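Local coordinates for protein membrane-bound lytic murein transglycosylase A (PDB 6QK4) that probably cleaves the glycosidic bond between N-acetylmuramic acid and N-acetylglucosamine in peptidoglycan, leaving a 1,6-anhydro ring on the muramic acid, at residues Pro34-Asp39 with Ser78-Phe83; Thr85-Phe90 with Trp342-Asn347; Gln122-Arg127 with Leu155-Asp160. All coordinates share one frame; numbering follows the deposited sequence.

Contact 1: residues Pro34-Asp39 with Ser78-Phe83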
loop_
_atom_site.group_PDB
_atom_site.type_symbol
_atom_site.label_atom_id
_atom_site.label_comp_id
_atom_site.label_asym_id
_atom_site.label_seq_id
_atom_site.Cartn_x
_atom_site.Cartn_y
_atom_site.Cartn_z
ATOM N N PRO A 34 -4.953 14.772 19.672
ATOM C CA PRO A 34 -4.919 13.597 20.522
ATOM C C PRO A 34 -4.209 12.523 19.719
ATOM O O PRO A 34 -4.518 12.243 18.546
ATOM C CB PRO A 34 -6.399 13.280 20.763
ATOM C CG PRO A 34 -7.086 13.830 19.557
ATOM C CD PRO A 34 -6.252 14.957 19.005
ATOM N N GLY A 35 -3.192 12.037 20.292
ATOM C CA GLY A 35 -2.396 11.037 19.660
ATOM C C GLY A 35 -1.038 11.544 19.272
ATOM O O GLY A 35 -0.148 10.729 19.080
ATOM N N TRP A 36 -0.814 12.859 19.280
ATOM C CA TRP A 36 0.493 13.368 18.816
ATOM C C TRP A 36 1.633 12.723 19.607
ATOM O O TRP A 36 2.655 12.337 19.038
ATOM C CB TRP A 36 0.517 14.895 18.932
ATOM C CG TRP A 36 1.798 15.599 18.666
ATOM C CD1 TRP A 36 2.491 16.446 19.506
ATOM C CD2 TRP A 36 2.512 15.578 17.432
ATOM N NE1 TRP A 36 3.585 16.961 18.840
ATOM C CE2 TRP A 36 3.638 16.397 17.576
ATOM C CE3 TRP A 36 2.330 14.875 16.231
ATOM C CZ2 TRP A 36 4.598 16.586 16.556
ATOM C CZ3 TRP A 36 3.282 15.113 15.164
ATOM C CH2 TRP A 36 4.388 15.945 15.339
ATOM N N GLN A 37 1.507 12.632 20.938
ATOM C CA GLN A 37 2.610 12.045 21.705
ATOM C C GLN A 37 2.711 10.539 21.569
ATOM O O GLN A 37 3.751 9.962 21.950
ATOM C CB GLN A 37 2.440 12.406 23.191
ATOM C CG GLN A 37 2.348 13.891 23.361
ATOM C CD GLN A 37 3.675 14.600 23.165
ATOM O OE1 GLN A 37 4.717 13.992 23.012
ATOM N NE2 GLN A 37 3.634 15.927 23.201
ATOM N N ASP A 38 1.657 9.868 21.045
ATOM C CA ASP A 38 1.674 8.422 20.856
ATOM C C ASP A 38 2.520 7.986 19.645
ATOM O O ASP A 38 2.993 6.827 19.585
ATOM C CB ASP A 38 0.239 7.959 20.708
ATOM C CG ASP A 38 -0.556 8.121 21.974
ATOM O OD1 ASP A 38 -0.039 7.674 23.046
ATOM O OD2 ASP A 38 -1.719 8.614 21.852
ATOM N N ASP A 39 2.773 8.889 18.724
ATOM C CA ASP A 39 3.616 8.561 17.583
ATOM C C ASP A 39 5.090 8.739 17.964
ATOM O O ASP A 39 5.504 9.823 18.412
ATOM C CB ASP A 39 3.235 9.471 16.409
ATOM C CG ASP A 39 3.999 9.093 15.100
ATOM O OD1 ASP A 39 4.756 8.091 15.099
ATOM O OD2 ASP A 39 3.813 9.801 14.098
ATOM N N SER A 78 14.092 16.051 18.569
ATOM C CA SER A 78 14.293 17.219 17.739
ATOM C C SER A 78 13.295 17.268 16.594
ATOM O O SER A 78 12.869 18.358 16.189
ATOM C CB SER A 78 15.722 17.267 17.176
ATOM O OG SER A 78 16.682 17.372 18.231
ATOM N N ALA A 79 12.967 16.103 15.996
ATOM C CA ALA A 79 11.957 16.105 14.942
ATOM C C ALA A 79 10.617 16.594 15.475
ATOM O O ALA A 79 9.937 17.371 14.788
ATOM C CB ALA A 79 11.793 14.697 14.333
ATOM N N ARG A 80 10.233 16.168 16.699
ATOM C CA ARG A 80 8.965 16.640 17.272
ATOM C C ARG A 80 9.005 18.162 17.419
ATOM O O ARG A 80 8.048 18.861 17.067
ATOM C CB ARG A 80 8.694 15.985 18.636
ATOM C CG ARG A 80 7.295 16.243 19.195
ATOM C CD ARG A 80 7.062 15.438 20.452
ATOM N NE ARG A 80 7.107 13.975 20.263
ATOM C CZ ARG A 80 6.097 13.236 19.770
ATOM N NH1 ARG A 80 4.940 13.807 19.358
ATOM N NH2 ARG A 80 6.253 11.916 19.668
ATOM N N THR A 81 10.123 18.684 17.923
ATOM C CA THR A 81 10.233 20.145 18.069
ATOM C C THR A 81 10.130 20.857 16.730
ATOM O O THR A 81 9.453 21.899 16.580
ATOM C CB THR A 81 11.541 20.454 18.772
ATOM O OG1 THR A 81 11.412 19.902 20.066
ATOM C CG2 THR A 81 11.770 21.965 18.835
ATOM N N PHE A 82 10.744 20.276 15.708
ATOM C CA PHE A 82 10.634 20.850 14.383
ATOM C C PHE A 82 9.181 20.936 13.934
ATOM O O PHE A 82 8.767 21.937 13.365
ATOM C CB PHE A 82 11.462 19.997 13.396
ATOM C CG PHE A 82 11.142 20.250 11.969
ATOM C CD1 PHE A 82 11.750 21.285 11.329
ATOM C CD2 PHE A 82 10.270 19.421 11.253
ATOM C CE1 PHE A 82 11.526 21.587 10.003
ATOM C CE2 PHE A 82 10.019 19.716 9.905
ATOM C CZ PHE A 82 10.661 20.791 9.258
ATOM N N PHE A 83 8.433 19.822 14.002
ATOM C CA PHE A 83 7.068 19.875 13.477
ATOM C C PHE A 83 6.223 20.887 14.276
ATOM O O PHE A 83 5.410 21.615 13.704
ATOM C CB PHE A 83 6.445 18.465 13.514
ATOM C CG PHE A 83 6.988 17.563 12.467
ATOM C CD1 PHE A 83 6.706 17.839 11.132
ATOM C CD2 PHE A 83 7.747 16.451 12.775
ATOM C CE1 PHE A 83 7.176 16.983 10.089
ATOM C CE2 PHE A 83 8.213 15.591 11.745
ATOM C CZ PHE A 83 7.929 15.877 10.427
#

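Contact 2: residues Thr85-Phe90 with Trp342-Asn347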
loop_
_atom_site.group_PDB
_atom_site.type_symbol
_atom_site.label_atom_id
_atom_site.label_comp_id
_atom_site.label_asym_id
_atom_site.label_seq_id
_atom_site.Cartn_x
_atom_site.Cartn_y
_atom_site.Cartn_z
ATOM N N THR A 85 7.229 23.568 15.718
ATOM C CA THR A 85 7.755 24.903 15.483
ATOM C C THR A 85 7.438 25.413 14.082
ATOM O O THR A 85 7.162 26.606 13.909
ATOM C CB THR A 85 9.293 24.895 15.686
ATOM O OG1 THR A 85 9.607 24.597 17.048
ATOM C CG2 THR A 85 9.959 26.217 15.291
ATOM N N TYR A 86 7.501 24.545 13.054
ATOM C CA TYR A 86 7.380 25.013 11.685
ATOM C C TYR A 86 5.994 24.838 11.090
ATOM O O TYR A 86 5.744 25.377 10.004
ATOM C CB TYR A 86 8.428 24.327 10.800
ATOM C CG TYR A 86 9.787 24.948 11.012
ATOM C CD1 TYR A 86 10.631 24.505 12.032
ATOM C CD2 TYR A 86 10.237 25.965 10.167
ATOM C CE1 TYR A 86 11.928 25.110 12.227
ATOM C CE2 TYR A 86 11.494 26.554 10.365
ATOM C CZ TYR A 86 12.318 26.109 11.398
ATOM O OH TYR A 86 13.574 26.669 11.608
ATOM N N PHE A 87 5.084 24.116 11.777
ATOM C CA PHE A 87 3.787 23.818 11.191
ATOM C C PHE A 87 2.701 24.067 12.203
ATOM O O PHE A 87 2.921 23.957 13.416
ATOM C CB PHE A 87 3.672 22.296 10.727
ATOM C CG PHE A 87 4.592 21.959 9.586
ATOM C CD1 PHE A 87 5.913 21.611 9.833
ATOM C CD2 PHE A 87 4.115 21.994 8.289
ATOM C CE1 PHE A 87 6.830 21.354 8.753
ATOM C CE2 PHE A 87 4.980 21.751 7.175
ATOM C CZ PHE A 87 6.373 21.390 7.433
ATOM N N THR A 88 1.522 24.389 11.693
ATOM C CA THR A 88 0.310 24.426 12.482
ATOM C C THR A 88 -0.623 23.292 12.069
ATOM O O THR A 88 -0.880 23.131 10.867
ATOM C CB THR A 88 -0.400 25.784 12.283
ATOM O OG1 THR A 88 0.459 26.824 12.804
ATOM C CG2 THR A 88 -1.702 25.841 13.116
ATOM N N PRO A 89 -1.194 22.554 13.009
ATOM C CA PRO A 89 -2.175 21.533 12.628
ATOM C C PRO A 89 -3.602 22.072 12.532
ATOM O O PRO A 89 -4.041 22.887 13.341
ATOM C CB PRO A 89 -2.033 20.508 13.770
ATOM C CG PRO A 89 -1.747 21.418 15.046
ATOM C CD PRO A 89 -0.996 22.642 14.473
ATOM N N PHE A 90 -4.356 21.585 11.532
ATOM C CA PHE A 90 -5.736 22.005 11.309
ATOM C C PHE A 90 -6.624 20.779 11.340
ATOM O O PHE A 90 -6.503 19.902 10.475
ATOM C CB PHE A 90 -5.959 22.707 9.967
ATOM C CG PHE A 90 -5.353 24.100 9.902
ATOM C CD1 PHE A 90 -3.979 24.232 9.845
ATOM C CD2 PHE A 90 -6.156 25.270 9.848
ATOM C CE1 PHE A 90 -3.372 25.479 9.796
ATOM C CE2 PHE A 90 -5.531 26.531 9.757
ATOM C CZ PHE A 90 -4.147 26.615 9.755
ATOM N N TRP A 342 -5.700 15.572 10.922
ATOM C CA TRP A 342 -5.302 16.975 10.961
ATOM C C TRP A 342 -4.325 17.229 9.827
ATOM O O TRP A 342 -3.339 16.487 9.680
ATOM C CB TRP A 342 -4.595 17.317 12.292
ATOM C CG TRP A 342 -5.521 17.151 13.494
ATOM C CD1 TRP A 342 -6.093 18.169 14.210
ATOM C CD2 TRP A 342 -6.026 15.910 14.078
ATOM N NE1 TRP A 342 -6.919 17.630 15.227
ATOM C CE2 TRP A 342 -6.918 16.266 15.116
ATOM C CE3 TRP A 342 -5.849 14.542 13.768
ATOM C CZ2 TRP A 342 -7.562 15.302 15.935
ATOM C CZ3 TRP A 342 -6.556 13.563 14.554
ATOM C CH2 TRP A 342 -7.387 13.975 15.632
ATOM N N LEU A 343 -4.563 18.291 9.042
ATOM C CA LEU A 343 -3.622 18.687 7.994
ATOM C C LEU A 343 -2.634 19.695 8.565
ATOM O O LEU A 343 -3.025 20.609 9.303
ATOM C CB LEU A 343 -4.378 19.315 6.824
ATOM C CG LEU A 343 -5.505 18.528 6.164
ATOM C CD1 LEU A 343 -5.808 19.083 4.764
ATOM C CD2 LEU A 343 -5.195 17.090 5.982
ATOM N N LEU A 344 -1.365 19.517 8.273
ATOM C CA LEU A 344 -0.363 20.484 8.705
ATOM C C LEU A 344 -0.100 21.484 7.575
ATOM O O LEU A 344 0.041 21.089 6.425
ATOM C CB LEU A 344 0.963 19.808 9.037
ATOM C CG LEU A 344 1.068 19.012 10.354
ATOM C CD1 LEU A 344 0.131 17.903 10.409
ATOM C CD2 LEU A 344 2.446 18.512 10.468
ATOM N N PHE A 345 0.038 22.769 7.936
ATOM C CA PHE A 345 0.429 23.771 6.934
ATOM C C PHE A 345 1.638 24.500 7.480
ATOM O O PHE A 345 1.659 24.815 8.669
ATOM C CB PHE A 345 -0.701 24.764 6.663
ATOM C CG PHE A 345 -1.805 24.150 5.876
ATOM C CD1 PHE A 345 -1.720 24.076 4.491
ATOM C CD2 PHE A 345 -2.900 23.576 6.525
ATOM C CE1 PHE A 345 -2.717 23.442 3.742
ATOM C CE2 PHE A 345 -3.895 22.946 5.817
ATOM C CZ PHE A 345 -3.823 22.856 4.413
ATOM N N PRO A 346 2.630 24.825 6.658
ATOM C CA PRO A 346 3.831 25.482 7.209
ATOM C C PRO A 346 3.553 26.902 7.675
ATOM O O PRO A 346 2.811 27.638 7.029
ATOM C CB PRO A 346 4.813 25.485 6.044
ATOM C CG PRO A 346 4.049 25.165 4.866
ATOM C CD PRO A 346 2.855 24.343 5.290
ATOM N N ASN A 347 4.163 27.261 8.802
ATOM C CA ASN A 347 3.962 28.601 9.371
ATOM C C ASN A 347 4.453 29.680 8.425
ATOM O O ASN A 347 3.753 30.684 8.220
ATOM C CB ASN A 347 4.655 28.712 10.734
ATOM C CG ASN A 347 3.993 27.857 11.763
ATOM O OD1 ASN A 347 2.802 27.551 11.637
ATOM N ND2 ASN A 347 4.736 27.449 12.792
HETATM O O HOH W 1 3.646 26.161 15.271
#

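Contact 3: residues Gln122-Arg127 with Leu155-Asp160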
loop_
_atom_site.group_PDB
_atom_site.type_symbol
_atom_site.label_atom_id
_atom_site.label_comp_id
_atom_site.label_asym_id
_atom_site.label_seq_id
_atom_site.Cartn_x
_atom_site.Cartn_y
_atom_site.Cartn_z
ATOM N N GLN A 122 10.619 -21.423 -10.188
ATOM C CA GLN A 122 9.943 -22.386 -11.063
ATOM C C GLN A 122 8.540 -22.001 -11.536
ATOM O O GLN A 122 7.885 -22.821 -12.208
ATOM C CB GLN A 122 9.847 -23.766 -10.379
ATOM C CG GLN A 122 11.190 -24.401 -9.998
ATOM C CD GLN A 122 12.062 -24.806 -11.208
ATOM O OE1 GLN A 122 11.544 -25.212 -12.270
ATOM N NE2 GLN A 122 13.398 -24.662 -11.050
ATOM N N TYR A 123 8.053 -20.798 -11.214
ATOM C CA TYR A 123 6.663 -20.406 -11.450
ATOM C C TYR A 123 6.652 -19.119 -12.254
ATOM O O TYR A 123 7.097 -18.097 -11.750
ATOM C CB TYR A 123 5.936 -20.196 -10.116
ATOM C CG TYR A 123 6.095 -21.396 -9.230
ATOM C CD1 TYR A 123 5.273 -22.486 -9.389
ATOM C CD2 TYR A 123 7.083 -21.447 -8.253
ATOM C CE1 TYR A 123 5.409 -23.594 -8.583
ATOM C CE2 TYR A 123 7.252 -22.590 -7.460
ATOM C CZ TYR A 123 6.401 -23.627 -7.620
ATOM O OH TYR A 123 6.540 -24.743 -6.808
ATOM N N ALA A 124 6.118 -19.155 -13.474
ATOM C CA ALA A 124 6.274 -18.022 -14.388
ATOM C C ALA A 124 5.227 -16.938 -14.169
ATOM O O ALA A 124 4.065 -17.240 -13.892
ATOM C CB ALA A 124 6.154 -18.487 -15.842
ATOM N N LEU A 125 5.643 -15.686 -14.330
ATOM C CA LEU A 125 4.744 -14.597 -14.697
ATOM C C LEU A 125 4.746 -14.476 -16.226
ATOM O O LEU A 125 5.786 -14.631 -16.867
ATOM C CB LEU A 125 5.184 -13.273 -14.050
ATOM C CG LEU A 125 5.474 -13.325 -12.545
ATOM C CD1 LEU A 125 5.872 -11.900 -12.010
ATOM C CD2 LEU A 125 4.271 -13.890 -11.810
ATOM N N TYR A 126 3.591 -14.158 -16.815
ATOM C CA TYR A 126 3.453 -14.145 -18.277
ATOM C C TYR A 126 3.112 -12.777 -18.841
ATOM O O TYR A 126 2.311 -12.039 -18.248
ATOM C CB TYR A 126 2.356 -15.103 -18.707
ATOM C CG TYR A 126 2.648 -16.510 -18.365
ATOM C CD1 TYR A 126 3.335 -17.338 -19.273
ATOM C CD2 TYR A 126 2.221 -17.052 -17.167
ATOM C CE1 TYR A 126 3.590 -18.651 -18.972
ATOM C CE2 TYR A 126 2.499 -18.370 -16.870
ATOM C CZ TYR A 126 3.185 -19.146 -17.774
ATOM O OH TYR A 126 3.452 -20.454 -17.430
ATOM N N ARG A 127 3.741 -12.422 -19.973
ATOM C CA ARG A 127 3.274 -11.291 -20.767
ATOM C C ARG A 127 1.989 -11.659 -21.502
ATOM O O ARG A 127 1.599 -12.833 -21.591
ATOM C CB ARG A 127 4.295 -10.874 -21.822
ATOM C CG ARG A 127 5.663 -10.608 -21.310
ATOM C CD ARG A 127 6.624 -10.284 -22.469
ATOM N NE ARG A 127 7.798 -11.157 -22.436
ATOM C CZ ARG A 127 9.025 -10.760 -22.088
ATOM N NH1 ARG A 127 9.265 -9.492 -21.749
ATOM N NH2 ARG A 127 10.021 -11.637 -22.080
ATOM N N LEU A 155 7.652 -13.903 -18.688
ATOM C CA LEU A 155 8.343 -12.646 -18.457
ATOM C C LEU A 155 9.504 -12.835 -17.472
ATOM O O LEU A 155 10.598 -12.291 -17.705
ATOM C CB LEU A 155 7.331 -11.601 -17.959
ATOM C CG LEU A 155 7.827 -10.222 -17.564
ATOM C CD1 LEU A 155 8.552 -9.551 -18.757
ATOM C CD2 LEU A 155 6.692 -9.314 -16.983
ATOM N N VAL A 156 9.303 -13.665 -16.461
ATOM C CA VAL A 156 10.274 -13.897 -15.398
ATOM C C VAL A 156 9.758 -15.078 -14.579
ATOM O O VAL A 156 8.563 -15.432 -14.651
ATOM C CB VAL A 156 10.426 -12.602 -14.554
ATOM C CG1 VAL A 156 9.117 -12.273 -13.815
ATOM C CG2 VAL A 156 11.558 -12.699 -13.575
ATOM N N TRP A 157 10.643 -15.700 -13.795
ATOM C CA TRP A 157 10.295 -16.876 -13.007
ATOM C C TRP A 157 10.438 -16.595 -11.509
ATOM O O TRP A 157 11.504 -16.180 -11.065
ATOM C CB TRP A 157 11.178 -18.068 -13.403
ATOM C CG TRP A 157 11.052 -18.410 -14.850
ATOM C CD1 TRP A 157 11.689 -17.798 -15.918
ATOM C CD2 TRP A 157 10.228 -19.418 -15.394
ATOM N NE1 TRP A 157 11.299 -18.395 -17.097
ATOM C CE2 TRP A 157 10.404 -19.397 -16.801
ATOM C CE3 TRP A 157 9.347 -20.355 -14.831
ATOM C CZ2 TRP A 157 9.727 -20.272 -17.643
ATOM C CZ3 TRP A 157 8.684 -21.230 -15.670
ATOM C CH2 TRP A 157 8.877 -21.185 -17.061
ATOM N N VAL A 158 9.381 -16.863 -10.724
ATOM C CA VAL A 158 9.459 -16.535 -9.309
ATOM C C VAL A 158 9.428 -17.799 -8.434
ATOM O O VAL A 158 9.322 -18.935 -8.914
ATOM C CB VAL A 158 8.354 -15.506 -8.914
ATOM C CG1 VAL A 158 8.463 -14.247 -9.742
ATOM C CG2 VAL A 158 6.897 -16.119 -9.078
ATOM N N ASP A 159 9.524 -17.546 -7.125
ATOM C CA ASP A 159 9.837 -18.408 -5.994
ATOM C C ASP A 159 8.662 -19.233 -5.517
ATOM O O ASP A 159 8.845 -20.291 -4.898
ATOM C CB ASP A 159 10.198 -17.480 -4.812
ATOM C CG ASP A 159 11.434 -17.853 -4.186
ATOM O OD1 ASP A 159 12.024 -18.830 -4.687
ATOM O OD2 ASP A 159 11.802 -17.219 -3.198
ATOM N N ASP A 160 7.449 -18.730 -5.738
ATOM C CA ASP A 160 6.315 -19.205 -4.987
ATOM C C ASP A 160 5.062 -19.001 -5.837
ATOM O O ASP A 160 4.865 -17.894 -6.370
ATOM C CB ASP A 160 6.210 -18.421 -3.679
ATOM C CG ASP A 160 5.173 -18.982 -2.758
ATOM O OD1 ASP A 160 3.981 -18.865 -3.079
ATOM O OD2 ASP A 160 5.565 -19.575 -1.733
#

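Contact 1: residues Pro34-Asp39 with Ser78-Phe83
Arg80 reaches from helix 76-86 into the loop turn at Trp36-Asp39 and gives both terminal nitrogens, NH1 and NH2, to backbone carbonyls. Arg80 NH1 donates to Trp36 O at 2.7 Å, from above the carbonyl plane, not along a lone pair. Arg80 NH2 meets Asp39 O at 2.6 Å, with the donor almost in line with C=O, yet the hydrogen bond is bent (132° at the hydrogen). The chain is extended as far as CD and then turns at chi3 (-63°), which stands the guanidinium steeply over the indole of Trp36, NH1 nearest the face. This cation-pi contact puts Arg80 CZ 4.6 Å from the centroid of the five-membered ring of Trp36, planes inclined at 79°. A helix side chain here closes the loop that follows strand 25-27 and leads into helix 44-55. Gln37 OE1 lies over one guanidinium face, 3.6 Å from Arg80 CZ, where its partial negative charge should favour the cation without a hydrogen bond. The indole NE1 is satisfied by Glu84, and Trp36 CH2 packs against Phe83 CB at 3.7 Å. The carboxylate of Asp39 turns elsewhere: OD2 accepts from Leu302 N and pairs with Arg271, while OD1 takes Leu41 N.

Contact 2: residues Thr85-Phe90 with Trp342-Asn347
Phe87 lays its ring beside the backbone of the opposing strand, where CD2 comes within 3.9 Å of Leu344 CB and CE2 within 3.8 Å of Pro346 CD. The ring thus fills the notch between the leucine and the proline, and Leu344 CD2 backs it from the root, 4.0 Å from Phe87 CB. Farther along the same face, Pro89 sits beside Leu344 and meets the base of the next large side chain, Pro89 CB lying 4.4 Å from Trp342 CB. Strands 87-90 and 342-346 run antiparallel, pairing Thr88 with Phe345 and Phe90 with Leu343 through reciprocal backbone hydrogen bonds. On the face bearing these four residues, the two phenylalanines form an offset edge-to-face (T-shaped) pair: the edge of Phe345 is turned toward the face of Phe90, centroids 5.4 Å apart and planes at 88°. Asn347 closes the end of the pairing. Asn347 N donates almost straight to Tyr86 O, at 2.7 Å, and Asn347 OD1 accepts from Thr88 OG1 in the carbonyl plane at 2.7 Å. A water links its ND2 to Phe87 O. Strand 87-92 directly continues helix 76-86 and also pairs with strand 25-27, whose Leu25 and Pro27 meet Phe90. Strand 285-291 flanks the other edge of strand 336-346, while Ala64 of helix 62-68 and Trp61 just before it pack on Phe87.

Contact 3: residues Gln122-Arg127 with Leu155-Asp160
Gln122 and Tyr123 both send their backbone N-H to one carbonyl, Val158 O, forming a classic beta bulge in an antiparallel pair of strands. Tyr123 N lies 3.2 Å from Val158 O, and the bond from Gln122 N is weak and bent at 123°. Val158 N completes the bulge, donating to Tyr123 O at 2.8 Å. Farther along, Leu125 N donates to Val156 O, but Leu125 O takes Leu155 N at 2.7 Å, one residue off the regular pattern. Ala124 and Trp157 share one face. The methyl Ala124 CB sits above the six-membered ring of Trp157, 3.9 Å from its centroid, as a CH-pi contact, while the backbone of Gln122 and Tyr123 runs by the indole edge. On the other face Leu125 and Val156 run alongside each other in the same direction, with CD1 of the leucine 3.7 Å from CG1 of the valine. That branch of Val156 stands between the backbone N and the carbonyl carbon (chi1 65°), which brings it alongside the leucine. These strands belong to the MltA-specific insert domain; Asp160 caps helix 161-170, which covers Leu125 and Val158 through Ala164. The chemistry therefore divides: backbone bonds, two of them converging on Val158 O, hold the strands together despite the irregularities at both ends, and the aliphatic face joins them to the helix.

How the contacts relate
Contacts 1 and 2 lie on the same side of the molecule, their centres about 12 Å apart, and share helix 76-86. They touch directly: Pro34 packs on Trp342, and Phe82 on Phe87. Contact 3 sits on the opposite side of the chain's centre, about 44 Å and 47 Å from their centres, in the MltA-specific insert. Contact 1 is largely buried, yet it is the one that depends on a charged side chain binding loop carbonyls. Contacts 2 and 3, both partly buried, join antiparallel strands by backbone bonds; aromatic packing and an asparagine bridge mark the former, a bulge and aliphatic packing the latter.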